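Local coordinates for uncharacterized protein (Bacteroides eggerthii, PDB 4FTD), which is of unknown function but pairs an immunoglobulin-like domain with a six-bladed beta-propeller and is probably linked to carbohydrate metabolism, at residues M75-D80 against Y101-R106; V299-R304 against E338-K343. One frame throughout, in Å; residues are numbered along the deposited sequence.

Contact 1 of 2, residues M75-D80 against Y101-R106; sequences MDYSMD and YLMKVR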
loop_
_atom_site.group_PDB
_atom_site.type_symbol
_atom_site.label_atom_id
_atom_site.label_comp_id
_atom_site.label_asym_id
_atom_site.label_seq_id
_atom_site.Cartn_x
_atom_site.Cartn_y
_atom_site.Cartn_z
HETATM N N MSE A 75 -37.095 23.988 -14.759
HETATM C CA MSE A 75 -36.057 23.802 -15.788
HETATM C C MSE A 75 -35.800 22.313 -16.020
HETATM O O MSE A 75 -35.826 21.522 -15.077
HETATM C CB MSE A 75 -34.769 24.508 -15.340
HETATM C CG MSE A 75 -34.939 26.029 -15.284
HETATM SE SE MSE A 75 -33.285 26.937 -14.796
HETATM C CE MSE A 75 -32.341 26.835 -16.632
ATOM N N ASP A 76 -35.525 21.952 -17.268
ATOM C CA ASP A 76 -35.306 20.558 -17.666
ATOM C C ASP A 76 -33.804 20.304 -17.802
ATOM O O ASP A 76 -33.162 20.760 -18.763
ATOM C CB ASP A 76 -36.024 20.282 -18.993
ATOM C CG ASP A 76 -35.910 18.816 -19.449
ATOM O OD1 ASP A 76 -35.253 17.972 -18.798
ATOM O OD2 ASP A 76 -36.487 18.519 -20.504
ATOM N N TYR A 77 -33.250 19.609 -16.817
ATOM C CA TYR A 77 -31.844 19.203 -16.808
ATOM C C TYR A 77 -31.687 17.681 -17.047
ATOM O O TYR A 77 -30.747 17.073 -16.560
ATOM C CB TYR A 77 -31.194 19.631 -15.483
ATOM C CG TYR A 77 -30.737 21.067 -15.522
ATOM C CD1 TYR A 77 -31.609 22.100 -15.218
ATOM C CD2 TYR A 77 -29.462 21.392 -15.955
ATOM C CE1 TYR A 77 -31.195 23.416 -15.281
ATOM C CE2 TYR A 77 -29.038 22.709 -16.018
ATOM C CZ TYR A 77 -29.917 23.717 -15.685
ATOM O OH TYR A 77 -29.515 25.034 -15.723
ATOM N N SER A 78 -32.625 17.084 -17.768
ATOM C CA SER A 78 -32.538 15.683 -18.153
ATOM C C SER A 78 -31.133 15.362 -18.682
ATOM O O SER A 78 -30.578 16.093 -19.508
ATOM C CB SER A 78 -33.577 15.361 -19.229
ATOM O OG SER A 78 -34.876 15.413 -18.691
HETATM N N MSE A 79 -30.561 14.292 -18.146
HETATM C CA MSE A 79 -29.253 13.774 -18.532
HETATM C C MSE A 79 -29.398 12.264 -18.649
HETATM O O MSE A 79 -30.146 11.673 -17.881
HETATM C CB MSE A 79 -28.248 14.032 -17.407
HETATM C CG MSE A 79 -27.634 15.373 -17.392
HETATM SE SE MSE A 79 -26.679 15.662 -15.733
HETATM C CE MSE A 79 -28.130 16.525 -14.685
ATOM N N ASP A 80 -28.672 11.633 -19.564
ATOM C CA ASP A 80 -28.604 10.158 -19.556
ATOM C C ASP A 80 -27.734 9.670 -18.374
ATOM O O ASP A 80 -26.950 10.439 -17.809
ATOM C CB ASP A 80 -28.109 9.606 -20.891
ATOM C CG ASP A 80 -26.809 10.224 -21.334
ATOM O OD1 ASP A 80 -25.901 10.389 -20.492
ATOM O OD2 ASP A 80 -26.699 10.551 -22.531
ATOM N N TYR A 101 -27.617 33.807 -18.123
ATOM C CA TYR A 101 -26.646 33.164 -17.243
ATOM C C TYR A 101 -26.550 31.713 -17.702
ATOM O O TYR A 101 -27.555 31.123 -18.108
ATOM C CB TYR A 101 -27.154 33.208 -15.782
ATOM C CG TYR A 101 -27.128 34.586 -15.151
ATOM C CD1 TYR A 101 -28.188 35.481 -15.326
ATOM C CD2 TYR A 101 -26.070 34.985 -14.346
ATOM C CE1 TYR A 101 -28.177 36.733 -14.734
ATOM C CE2 TYR A 101 -26.054 36.243 -13.765
ATOM C CZ TYR A 101 -27.119 37.106 -13.962
ATOM O OH TYR A 101 -27.125 38.357 -13.392
ATOM N N LEU A 102 -25.348 31.149 -17.645
ATOM C CA LEU A 102 -25.117 29.737 -17.947
ATOM C C LEU A 102 -25.184 28.973 -16.626
ATOM O O LEU A 102 -24.297 29.105 -15.765
ATOM C CB LEU A 102 -23.762 29.523 -18.636
ATOM C CG LEU A 102 -23.811 29.759 -20.133
ATOM C CD1 LEU A 102 -22.421 29.570 -20.755
ATOM C CD2 LEU A 102 -24.844 28.799 -20.726
HETATM N N MSE A 103 -26.238 28.174 -16.476
HETATM C CA MSE A 103 -26.506 27.476 -15.232
HETATM C C MSE A 103 -26.155 26.002 -15.336
HETATM O O MSE A 103 -26.769 25.285 -16.109
HETATM C CB MSE A 103 -27.965 27.661 -14.825
HETATM C CG MSE A 103 -28.298 26.981 -13.505
HETATM SE SE MSE A 103 -30.059 27.483 -12.826
HETATM C CE MSE A 103 -30.803 25.648 -12.373
ATOM N N LYS A 104 -25.182 25.568 -14.523
ATOM C CA LYS A 104 -24.675 24.198 -14.556
ATOM C C LYS A 104 -25.191 23.400 -13.360
ATOM O O LYS A 104 -25.090 23.855 -12.214
ATOM C CB LYS A 104 -23.143 24.184 -14.560
ATOM C CG LYS A 104 -22.524 22.797 -14.776
ATOM C CD LYS A 104 -21.018 22.815 -14.544
ATOM C CE LYS A 104 -20.296 23.624 -15.614
ATOM N NZ LYS A 104 -18.829 23.586 -15.392
ATOM N N VAL A 105 -25.771 22.233 -13.649
ATOM C CA VAL A 105 -26.217 21.295 -12.624
ATOM C C VAL A 105 -25.373 20.011 -12.794
ATOM O O VAL A 105 -25.205 19.527 -13.917
ATOM C CB VAL A 105 -27.724 20.983 -12.692
ATOM C CG1 VAL A 105 -28.072 19.880 -11.709
ATOM C CG2 VAL A 105 -28.566 22.234 -12.389
ATOM N N ARG A 106 -24.882 19.492 -11.663
ATOM C CA ARG A 106 -23.963 18.357 -11.611
ATOM C C ARG A 106 -24.437 17.251 -10.675
ATOM O O ARG A 106 -25.035 17.549 -9.639
ATOM C CB ARG A 106 -22.615 18.867 -11.121
ATOM C CG ARG A 106 -21.996 19.897 -12.045
ATOM C CD ARG A 106 -20.696 20.417 -11.489
ATOM N NE ARG A 106 -20.923 21.206 -10.283
ATOM C CZ ARG A 106 -20.061 21.340 -9.280
ATOM N NH1 ARG A 106 -18.895 20.720 -9.297
ATOM N NH2 ARG A 106 -20.377 22.080 -8.220
#
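The phenol of Y77 reaches across to strand 98-106, where the OH donates a hydrogen bond of 2.8 Å to O of M103. The hydroxyl arrives from above the carbonyl plane, 51° out of it, while the acceptor itself lies in the plane of the ring, at its edge. One face of the same ring is taken by V105, whose branch puts CG2 over the ring centre: it stands 3.7 Å from the centroid of the Y77 ring, almost on its normal, a CH-pi contact. M103 holds the far end. Its chi1 of -178° carries CG away from the backbone N and up beside the phenol, and the bend farther along this flexible chain brings CE to 3.7 Å from CE1 of Y77. M75, a selenomethionine like M103, packs on the end of that chain, with SE 3.7 Å from CE of M103. M79 adds a looser apolar touch, CE to CG1 of V105 at 4.5 Å. Tyrosine suits its place because it fills a buried space with ring carbons and still brings a donor to a backbone oxygen. Behind it, the loop is shaped by D76, whose OD1 accepts from the N of S78 at 3.0 Å in an Asx turn and from OG of the same serine. L58 and I60 of strand 58-64 pack against this cluster too. The whole is a connection, running from strand 74-75 to strand 85-93, tied by its aromatic and apolar residues to the buried side of a strand in the immunoglobulin-like domain.

Contact 2 of 2, residues V299-R304 against E338-K343; sequences VTNVYR and EAVAPK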
loop_
_atom_site.group_PDB
_atom_site.type_symbol
_atom_site.label_atom_id
_atom_site.label_comp_id
_atom_site.label_asym_id
_atom_site.label_seq_id
_atom_site.Cartn_x
_atom_site.Cartn_y
_atom_site.Cartn_z
ATOM N N VAL A 299 18.354 -10.424 -3.322
ATOM C CA VAL A 299 17.285 -9.471 -2.957
ATOM C C VAL A 299 16.074 -9.774 -3.818
ATOM O O VAL A 299 15.933 -9.293 -4.936
ATOM C CB VAL A 299 17.717 -7.994 -3.071
ATOM C CG1 VAL A 299 16.648 -7.049 -2.446
ATOM C CG2 VAL A 299 19.091 -7.819 -2.407
ATOM N N THR A 300 15.194 -10.613 -3.272
ATOM C CA THR A 300 14.031 -11.158 -4.001
ATOM C C THR A 300 12.993 -11.600 -2.965
ATOM O O THR A 300 13.345 -11.892 -1.804
ATOM C CB THR A 300 14.446 -12.348 -4.894
ATOM O OG1 THR A 300 13.343 -12.816 -5.677
ATOM C CG2 THR A 300 15.050 -13.486 -4.047
ATOM N N ASN A 301 11.726 -11.624 -3.378
ATOM C CA ASN A 301 10.635 -11.952 -2.506
ATOM C C ASN A 301 9.512 -12.566 -3.273
ATOM O O ASN A 301 9.334 -12.274 -4.433
ATOM C CB ASN A 301 10.062 -10.696 -1.838
ATOM C CG ASN A 301 11.014 -10.010 -0.851
ATOM O OD1 ASN A 301 11.598 -9.007 -1.193
ATOM N ND2 ASN A 301 11.152 -10.544 0.373
ATOM N N VAL A 302 8.718 -13.335 -2.553
ATOM C CA VAL A 302 7.554 -14.082 -3.037
ATOM C C VAL A 302 6.415 -13.900 -2.006
ATOM O O VAL A 302 6.489 -14.441 -0.887
ATOM C CB VAL A 302 7.860 -15.604 -3.239
ATOM C CG1 VAL A 302 6.600 -16.345 -3.713
ATOM C CG2 VAL A 302 8.981 -15.849 -4.272
ATOM N N TYR A 303 5.372 -13.156 -2.372
ATOM C CA TYR A 303 4.265 -12.848 -1.464
ATOM C C TYR A 303 2.899 -13.180 -2.060
ATOM O O TYR A 303 2.572 -12.841 -3.217
ATOM C CB TYR A 303 4.279 -11.366 -1.000
ATOM C CG TYR A 303 5.356 -11.053 0.024
ATOM C CD1 TYR A 303 5.317 -11.602 1.289
ATOM C CD2 TYR A 303 6.360 -10.177 -0.249
ATOM C CE1 TYR A 303 6.303 -11.365 2.226
ATOM C CE2 TYR A 303 7.352 -9.924 0.658
ATOM C CZ TYR A 303 7.320 -10.495 1.909
ATOM O OH TYR A 303 8.321 -10.209 2.794
ATOM N N ARG A 304 2.123 -13.890 -1.249
ATOM C CA ARG A 304 0.776 -14.347 -1.587
ATOM C C ARG A 304 -0.165 -13.193 -1.910
ATOM O O ARG A 304 -0.152 -12.195 -1.250
ATOM C CB ARG A 304 0.203 -15.155 -0.426
ATOM C CG ARG A 304 -1.044 -15.951 -0.757
ATOM C CD ARG A 304 -1.370 -16.912 0.370
ATOM N NE ARG A 304 -2.632 -17.585 0.109
ATOM C CZ ARG A 304 -3.321 -18.314 0.990
ATOM N NH1 ARG A 304 -2.892 -18.487 2.240
ATOM N NH2 ARG A 304 -4.473 -18.873 0.616
ATOM N N GLU A 338 13.811 -2.493 -9.844
ATOM C CA GLU A 338 14.300 -3.166 -8.648
ATOM C C GLU A 338 13.269 -3.203 -7.508
ATOM O O GLU A 338 13.664 -3.278 -6.338
ATOM C CB GLU A 338 15.635 -2.578 -8.133
ATOM C CG GLU A 338 16.718 -2.431 -9.221
ATOM C CD GLU A 338 18.088 -2.102 -8.635
ATOM O OE1 GLU A 338 18.309 -2.252 -7.405
ATOM O OE2 GLU A 338 18.954 -1.677 -9.417
ATOM N N ALA A 339 11.974 -3.153 -7.872
ATOM C CA ALA A 339 10.864 -3.344 -6.956
ATOM C C ALA A 339 10.973 -4.752 -6.377
ATOM O O ALA A 339 11.077 -5.749 -7.090
ATOM C CB ALA A 339 9.525 -3.163 -7.646
ATOM N N VAL A 340 11.001 -4.794 -5.063
ATOM C CA VAL A 340 11.034 -6.010 -4.284
ATOM C C VAL A 340 9.933 -5.919 -3.207
ATOM O O VAL A 340 9.196 -4.935 -3.122
ATOM C CB VAL A 340 12.453 -6.300 -3.674
ATOM C CG1 VAL A 340 13.498 -6.467 -4.799
ATOM C CG2 VAL A 340 12.908 -5.239 -2.680
ATOM N N ALA A 341 9.763 -7.002 -2.466
ATOM C CA ALA A 341 8.694 -7.146 -1.468
ATOM C C ALA A 341 7.273 -6.749 -1.989
ATOM O O ALA A 341 6.591 -5.968 -1.364
ATOM C CB ALA A 341 9.071 -6.366 -0.208
ATOM N N PRO A 342 6.833 -7.309 -3.135
ATOM C CA PRO A 342 5.537 -6.940 -3.762
ATOM C C PRO A 342 4.317 -7.451 -2.999
ATOM O O PRO A 342 4.105 -8.679 -2.920
ATOM C CB PRO A 342 5.619 -7.604 -5.158
ATOM C CG PRO A 342 6.523 -8.764 -4.945
ATOM C CD PRO A 342 7.499 -8.373 -3.887
ATOM N N LYS A 343 3.545 -6.527 -2.412
ATOM C CA LYS A 343 2.344 -6.890 -1.667
ATOM C C LYS A 343 1.102 -6.233 -2.254
ATOM O O LYS A 343 1.082 -5.026 -2.503
ATOM C CB LYS A 343 2.485 -6.508 -0.179
ATOM C CG LYS A 343 3.642 -7.206 0.520
ATOM C CD LYS A 343 3.639 -7.125 2.047
ATOM C CE LYS A 343 4.819 -7.911 2.626
ATOM N NZ LYS A 343 4.913 -7.834 4.135
HETATM O O HOH W 1 1.805 -10.064 -3.283
#
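V340 and V299 meet through their CG1 methyls at 4.0 Å, beginning an apolar seam that passes to A341, P342 and the ring of Y303. CD of P342 comes 4.0 Å from CB of N301, and CA of A341 sits at the edge of the Y303 ring, in its plane. A341 is where the chain turns its corner, with phi and psi near 50°, and its small side chain fits beside that ring. K343 covers one face: its chain, extended beyond CG, lays CE 3.6 Å from the centroid of the Y303 ring. The touching segments run nearly the same way, 13° apart, as expected of the first strands of successive blades in a six-bladed beta-propeller, joined chiefly by side chains. With alanine in place of Y303, the K343 chain would probably lose the surface it lies on and a gap would open beside A341. Farther out, NZ of K343 makes a cation-pi contact with the same ring, 4.5 Å from its centroid, while its charge is paired with D415. Between the valine pair and the ring, N of A341 gives a weak hydrogen bond to OD1 of N301, 3.0 Å long and bent to 133°. Asparagine suits the spot because OD1 accepts there while ND2 donates to another partner. One water donates to O of Y303 and, at 2.7 Å, to O of P342, bridging the two backbones.

Contact 1 closes before contact 2 opens along the chain, and the two lie in separate parts of the molecule: their centres are 50 Å apart, their nearest atoms about 33 Å, and they share no sheet. Contact 1 belongs to the N-terminal immunoglobulin-like domain and lies 40 Å from the centre of the chain. Contact 2, 13 Å from that centre, sits in the propeller, between the sheet that begins with strand 300-304 and the one containing strand 342-347. One therefore ties a loop to a strand within a domain, the other joins neighbouring blades. The two belong to separately packed domains and do not touch each other.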